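Local coordinates for uncharacterized protein (Streptococcus mutans, PDB 3L7Y), which probably acts as a magnesium-dependent phosphatase of the haloacid dehalogenase superfamily, its natural substrate being unknown, at residues 39-44 with 245-250; 264-269 with 278-283. All coordinates share one frame; numbering follows the deposited sequence.

Contact 1: residues 39-44 with 245-250. With MG (magnesium ion), chain B.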
loop_
_atom_site.group_PDB
_atom_site.type_symbol
_atom_site.label_atom_id
_atom_site.label_comp_id
_atom_site.label_asym_id
_atom_site.label_seq_id
_atom_site.Cartn_x
_atom_site.Cartn_y
_atom_site.Cartn_z
ATOM N N VAL A 39 5.212 1.507 17.865
ATOM C CA VAL A 39 5.276 1.688 16.422
ATOM C C VAL A 39 3.984 2.308 15.926
ATOM O O VAL A 39 2.895 1.976 16.408
ATOM C CB VAL A 39 5.714 0.395 15.651
ATOM C CG1 VAL A 39 5.720 -0.823 16.556
ATOM C CG2 VAL A 39 4.905 0.191 14.369
ATOM N N ILE A 40 4.129 3.275 15.025
ATOM C CA ILE A 40 3.004 3.967 14.423
ATOM C C ILE A 40 3.087 3.718 12.922
ATOM O O ILE A 40 4.100 4.019 12.293
ATOM C CB ILE A 40 3.077 5.475 14.675
ATOM C CG1 ILE A 40 3.047 5.788 16.179
ATOM C CG2 ILE A 40 1.941 6.212 13.939
ATOM C CD1 ILE A 40 3.140 7.265 16.483
ATOM N N ALA A 41 2.023 3.170 12.351
ATOM C CA ALA A 41 2.017 2.799 10.942
ATOM C C ALA A 41 0.878 3.498 10.256
ATOM O O ALA A 41 -0.241 3.482 10.741
ATOM C CB ALA A 41 1.866 1.275 10.795
ATOM N N THR A 42 1.143 4.121 9.122
ATOM C CA THR A 42 0.058 4.782 8.425
ATOM C C THR A 42 -0.012 4.492 6.939
ATOM O O THR A 42 1.002 4.482 6.224
ATOM C CB THR A 42 0.121 6.296 8.594
ATOM O OG1 THR A 42 -1.061 6.881 8.040
ATOM C CG2 THR A 42 1.338 6.853 7.873
ATOM N N ASP A 43 -1.232 4.284 6.470
ATOM C CA ASP A 43 -1.493 4.317 5.045
ATOM C C ASP A 43 -1.192 5.731 4.523
ATOM O O ASP A 43 -1.142 6.683 5.312
ATOM C CB ASP A 43 -2.944 3.954 4.797
ATOM C CG ASP A 43 -3.297 3.988 3.347
ATOM O OD1 ASP A 43 -2.413 3.670 2.519
ATOM O OD2 ASP A 43 -4.446 4.352 3.041
ATOM N N MET A 44 -0.993 5.873 3.208
ATOM C CA MET A 44 -0.668 7.174 2.611
ATOM C C MET A 44 -1.850 7.868 1.925
ATOM O O MET A 44 -2.473 8.772 2.496
ATOM C CB MET A 44 0.511 7.035 1.639
ATOM C CG MET A 44 1.834 6.835 2.342
ATOM S SD MET A 44 2.295 8.308 3.266
ATOM C CE MET A 44 2.754 9.400 1.916
ATOM N N ASP A 245 -0.030 -5.023 20.704
ATOM C CA ASP A 245 -0.538 -4.142 21.751
ATOM C C ASP A 245 0.149 -2.780 21.726
ATOM O O ASP A 245 -0.376 -1.803 22.272
ATOM C CB ASP A 245 -0.402 -4.783 23.133
ATOM C CG ASP A 245 -1.391 -5.915 23.353
ATOM O OD1 ASP A 245 -2.408 -5.996 22.623
ATOM O OD2 ASP A 245 -1.144 -6.732 24.262
ATOM N N HIS A 246 1.318 -2.718 21.089
ATOM C CA HIS A 246 2.081 -1.476 20.978
ATOM C C HIS A 246 1.894 -0.823 19.614
ATOM O O HIS A 246 2.516 0.201 19.308
ATOM C CB HIS A 246 3.575 -1.751 21.169
ATOM C CG HIS A 246 3.874 -2.746 22.245
ATOM N ND1 HIS A 246 4.378 -4.003 21.980
ATOM C CD2 HIS A 246 3.739 -2.671 23.591
ATOM C CE1 HIS A 246 4.547 -4.656 23.116
ATOM N NE2 HIS A 246 4.167 -3.869 24.107
ATOM N N LEU A 247 1.071 -1.432 18.779
ATOM C CA LEU A 247 0.876 -0.923 17.425
ATOM C C LEU A 247 -0.278 0.080 17.332
ATOM O O LEU A 247 -1.397 -0.196 17.767
ATOM C CB LEU A 247 0.692 -2.084 16.433
ATOM C CG LEU A 247 0.521 -1.677 14.968
ATOM C CD1 LEU A 247 1.723 -0.859 14.486
ATOM C CD2 LEU A 247 0.340 -2.897 14.085
ATOM N N MET A 248 0.019 1.260 16.803
ATOM C CA MET A 248 -1.009 2.197 16.388
ATOM C C MET A 248 -0.949 2.277 14.864
ATOM O O MET A 248 0.140 2.382 14.302
ATOM C CB MET A 248 -0.760 3.576 17.010
ATOM C CG MET A 248 -1.623 4.699 16.441
ATOM S SD MET A 248 -1.113 6.334 17.051
ATOM C CE MET A 248 -1.828 6.275 18.694
ATOM N N ALA A 249 -2.103 2.222 14.203
ATOM C CA ALA A 249 -2.159 2.154 12.744
ATOM C C ALA A 249 -3.365 2.892 12.174
ATOM O O ALA A 249 -4.447 2.859 12.763
ATOM C CB ALA A 249 -2.178 0.703 12.294
ATOM N N PHE A 250 -3.167 3.547 11.028
ATOM C CA PHE A 250 -4.204 4.328 10.348
ATOM C C PHE A 250 -4.462 3.815 8.932
ATOM O O PHE A 250 -3.526 3.504 8.230
ATOM C CB PHE A 250 -3.767 5.794 10.231
ATOM C CG PHE A 250 -3.476 6.453 11.554
ATOM C CD1 PHE A 250 -2.225 6.332 12.133
ATOM C CD2 PHE A 250 -4.456 7.192 12.202
ATOM C CE1 PHE A 250 -1.937 6.930 13.340
ATOM C CE2 PHE A 250 -4.188 7.807 13.421
ATOM C CZ PHE A 250 -2.928 7.671 13.997
HETATM MG MG MG B . -5.711 4.487 0.957
HETATM O O HOH W 1 -3.667 4.062 -0.542
HETATM O O HOH W 2 -6.656 3.182 -0.943
HETATM O O HOH W 3 -5.484 2.098 1.504
HETATM O O HOH W 4 -7.616 5.499 -0.261
#
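Phe250 lies alongside Ile40, and the rim of its ring, at CE1, meets Ile40 CG2 in the ring plane at 4.0 Å. Ile40 has this methyl anti to its own backbone N and CG1 anti to the carbonyl carbon (chi1 -61°), an arrangement that directs one branch to Phe250 and the other to Met248. Thr42 lies on the same face, its OG1 resting 3.6 Å from Phe250 CB while the same hydroxyl donates to Asp43 O. On the face of Val39, Ala41, Leu247 and Ala249, Val39 CG2 and Leu247 CD1 come within 3.4 Å, closer than usual, but Val39 is modelled near-eclipsed and the exact fit is doubtful; helix 229-239 closes over them through Leu233 and Leu237. Between the faces the strands run parallel, 14° apart, with Met248 N bound to Val39 O and Phe250 N to Ala41 O. The last bond, Asp43 N to Phe250 O at 3.0 Å, approaches 29° from the carbonyl plane and ties the metal-binding turn to the neighbouring strand. Asp43 OD2 binds the magnesium ion at 2.4 Å and is hydrogen-bonded to Thr47 OG1, whereas OD1 forms a salt bridge with Lys229 NZ. With four waters, the backbone O of Asp45 and the carboxylate of Asp252 completing the coordination, this is the magnesium site of the haloacid dehalogenase fold, carried on the C-terminal ends of adjacent central parallel strands.

Contact 2: residues 264-269 with 278-283; sequences KYSYAM and AAANYQ
Tyr267 and Tyr282, paired across the strands and pointing to the same face, both hold CG anti to the carbonyl carbon (chi1 -73° and -55°), which turns their rings nearly parallel. The planes are only 21° apart, yet the rings are slid so far that they barely overlap, with centroids 5.0 Å from each other. What the face of Tyr267 chiefly receives is the CB of Tyr282, 3.4 Å from Tyr267 CE1. The other ring reaches on past Ser266 O, which lies at its edge, until Tyr282 OH comes to 3.9 Å from Tyr265 CD1, at the edge of that ring. Ser266 places OG between its backbone N and carbonyl carbon, where it accepts a bond from Asn281 N at 3.1 Å; its own carbonyl takes Tyr282 N and, weakly, Asn281 N as well. Two acceptors of one serine thus grip the turn leading out of the helix. Ala268 N then donates to Tyr282 O at 3.0 Å, continuing the parallel pairing, while on the face away from the tyrosines Ala268 CB packs at 3.6 Å against Ala280 CB, from the turn before the strand. Gln283, its chain extended, has OE1 hydrogen-bonded to Lys277 NZ, and helix 291-301 reaches Tyr267 through Val295. Strand 265-268, helix 274-279 and strand 282-283 form a beta-alpha-beta unit, whose second strand is a short one at one edge of the Rossmann-like sheet of this hydrolase family.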
loop_
_atom_site.group_PDB
_atom_site.type_symbol
_atom_site.label_atom_id
_atom_site.label_comp_id
_atom_site.label_asym_id
_atom_site.label_seq_id
_atom_site.Cartn_x
_atom_site.Cartn_y
_atom_site.Cartn_z
ATOM N N LYS A 264 -3.714 -2.933 17.993
ATOM C CA LYS A 264 -4.595 -2.624 19.107
ATOM C C LYS A 264 -5.111 -1.191 18.960
ATOM O O LYS A 264 -6.307 -0.942 19.151
ATOM C CB LYS A 264 -3.898 -2.825 20.451
ATOM C CG LYS A 264 -4.775 -2.396 21.646
ATOM C CD LYS A 264 -4.040 -2.536 22.972
ATOM C CE LYS A 264 -5.030 -2.528 24.142
ATOM N NZ LYS A 264 -4.389 -2.928 25.422
ATOM N N TYR A 265 -4.223 -0.250 18.616
ATOM C CA TYR A 265 -4.653 1.145 18.420
ATOM C C TYR A 265 -4.911 1.475 16.943
ATOM O O TYR A 265 -4.164 2.231 16.285
ATOM C CB TYR A 265 -3.698 2.127 19.103
ATOM C CG TYR A 265 -3.460 1.759 20.549
ATOM C CD1 TYR A 265 -4.423 2.027 21.528
ATOM C CD2 TYR A 265 -2.301 1.100 20.935
ATOM C CE1 TYR A 265 -4.217 1.666 22.864
ATOM C CE2 TYR A 265 -2.094 0.729 22.258
ATOM C CZ TYR A 265 -3.048 1.018 23.215
ATOM O OH TYR A 265 -2.826 0.650 24.520
ATOM N N SER A 266 -5.997 0.896 16.436
ATOM C CA SER A 266 -6.331 0.954 15.019
ATOM C C SER A 266 -7.330 2.068 14.746
ATOM O O SER A 266 -8.410 2.142 15.381
ATOM C CB SER A 266 -6.899 -0.388 14.571
ATOM O OG SER A 266 -7.800 -0.883 15.543
ATOM N N TYR A 267 -6.955 2.934 13.805
ATOM C CA TYR A 267 -7.732 4.125 13.475
ATOM C C TYR A 267 -8.213 4.082 12.028
ATOM O O TYR A 267 -7.390 4.053 11.119
ATOM C CB TYR A 267 -6.884 5.395 13.690
ATOM C CG TYR A 267 -6.650 5.736 15.144
ATOM C CD1 TYR A 267 -7.500 6.612 15.818
ATOM C CD2 TYR A 267 -5.615 5.152 15.851
ATOM C CE1 TYR A 267 -7.297 6.916 17.172
ATOM C CE2 TYR A 267 -5.402 5.444 17.192
ATOM C CZ TYR A 267 -6.248 6.323 17.847
ATOM O OH TYR A 267 -6.032 6.607 19.175
ATOM N N ALA A 268 -9.532 4.076 11.819
ATOM C CA ALA A 268 -10.085 4.341 10.494
ATOM C C ALA A 268 -10.300 5.835 10.333
ATOM O O ALA A 268 -10.816 6.490 11.235
ATOM C CB ALA A 268 -11.406 3.598 10.294
ATOM N N MET A 269 -9.911 6.378 9.185
ATOM C CA MET A 269 -10.137 7.787 8.903
ATOM C C MET A 269 -11.637 8.056 8.809
ATOM O O MET A 269 -12.404 7.184 8.394
ATOM C CB MET A 269 -9.433 8.197 7.604
ATOM C CG MET A 269 -7.950 7.840 7.562
ATOM S SD MET A 269 -7.037 8.569 8.944
ATOM C CE MET A 269 -7.199 10.326 8.594
ATOM N N ALA A 278 -15.360 -0.796 10.179
ATOM C CA ALA A 278 -15.678 -1.994 10.952
ATOM C C ALA A 278 -14.437 -2.688 11.494
ATOM O O ALA A 278 -14.505 -3.340 12.536
ATOM C CB ALA A 278 -16.520 -2.982 10.120
ATOM N N ALA A 279 -13.310 -2.545 10.786
ATOM C CA ALA A 279 -12.060 -3.196 11.164
ATOM C C ALA A 279 -11.261 -2.403 12.203
ATOM O O ALA A 279 -10.296 -2.919 12.767
ATOM C CB ALA A 279 -11.190 -3.451 9.918
ATOM N N ALA A 280 -11.643 -1.151 12.435
ATOM C CA ALA A 280 -10.910 -0.288 13.377
ATOM C C ALA A 280 -11.574 -0.197 14.747
ATOM O O ALA A 280 -12.777 -0.335 14.865
ATOM C CB ALA A 280 -10.743 1.123 12.803
ATOM N N ASN A 281 -10.772 0.092 15.766
ATOM C CA ASN A 281 -11.275 0.326 17.115
ATOM C C ASN A 281 -11.619 1.793 17.370
ATOM O O ASN A 281 -12.491 2.103 18.171
ATOM C CB ASN A 281 -10.238 -0.143 18.144
ATOM C CG ASN A 281 -10.078 -1.656 18.165
ATOM O OD1 ASN A 281 -9.054 -2.182 18.614
ATOM N ND2 ASN A 281 -11.098 -2.365 17.691
ATOM N N TYR A 282 -10.919 2.693 16.692
ATOM C CA TYR A 282 -11.113 4.124 16.876
ATOM C C TYR A 282 -11.344 4.805 15.528
ATOM O O TYR A 282 -10.938 4.286 14.485
ATOM C CB TYR A 282 -9.883 4.751 17.541
ATOM C CG TYR A 282 -9.439 4.134 18.862
ATOM C CD1 TYR A 282 -8.613 3.015 18.885
ATOM C CD2 TYR A 282 -9.818 4.687 20.077
ATOM C CE1 TYR A 282 -8.196 2.450 20.085
ATOM C CE2 TYR A 282 -9.397 4.130 21.280
ATOM C CZ TYR A 282 -8.580 3.011 21.271
ATOM O OH TYR A 282 -8.148 2.435 22.446
ATOM N N GLN A 283 -11.983 5.970 15.546
ATOM C CA GLN A 283 -12.147 6.766 14.329
ATOM C C GLN A 283 -11.348 8.067 14.443
ATOM O O GLN A 283 -11.368 8.733 15.487
ATOM C CB GLN A 283 -13.630 7.027 14.041
ATOM C CG GLN A 283 -13.926 7.871 12.819
ATOM C CD GLN A 283 -15.387 7.783 12.396
ATOM O OE1 GLN A 283 -15.780 8.311 11.362
ATOM N NE2 GLN A 283 -16.191 7.106 13.197
#

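In the fold
The two contacts are successive steps across one sheet, in the order 39-42, 247-251, 265-268 and 282-283. Contact 1 is buried at its middle and joins strands some 200 residues apart in sequence; contact 2 lies at the surface edge and joins neighbours through a single short helix. They meet where Ala249 O faces Tyr267 N at 2.7 Å, a probable hydrogen bond, and where the rings of Phe250 and Tyr267 touch. The chemistry shifts accordingly: mostly apolar side chains, one of them aromatic, and full-length parallel pairing lead to a metal-binding carboxylate in contact 1, whereas tyrosines, a serine hydroxyl and only brief strand pairing serve contact 2, away from the magnesium ion.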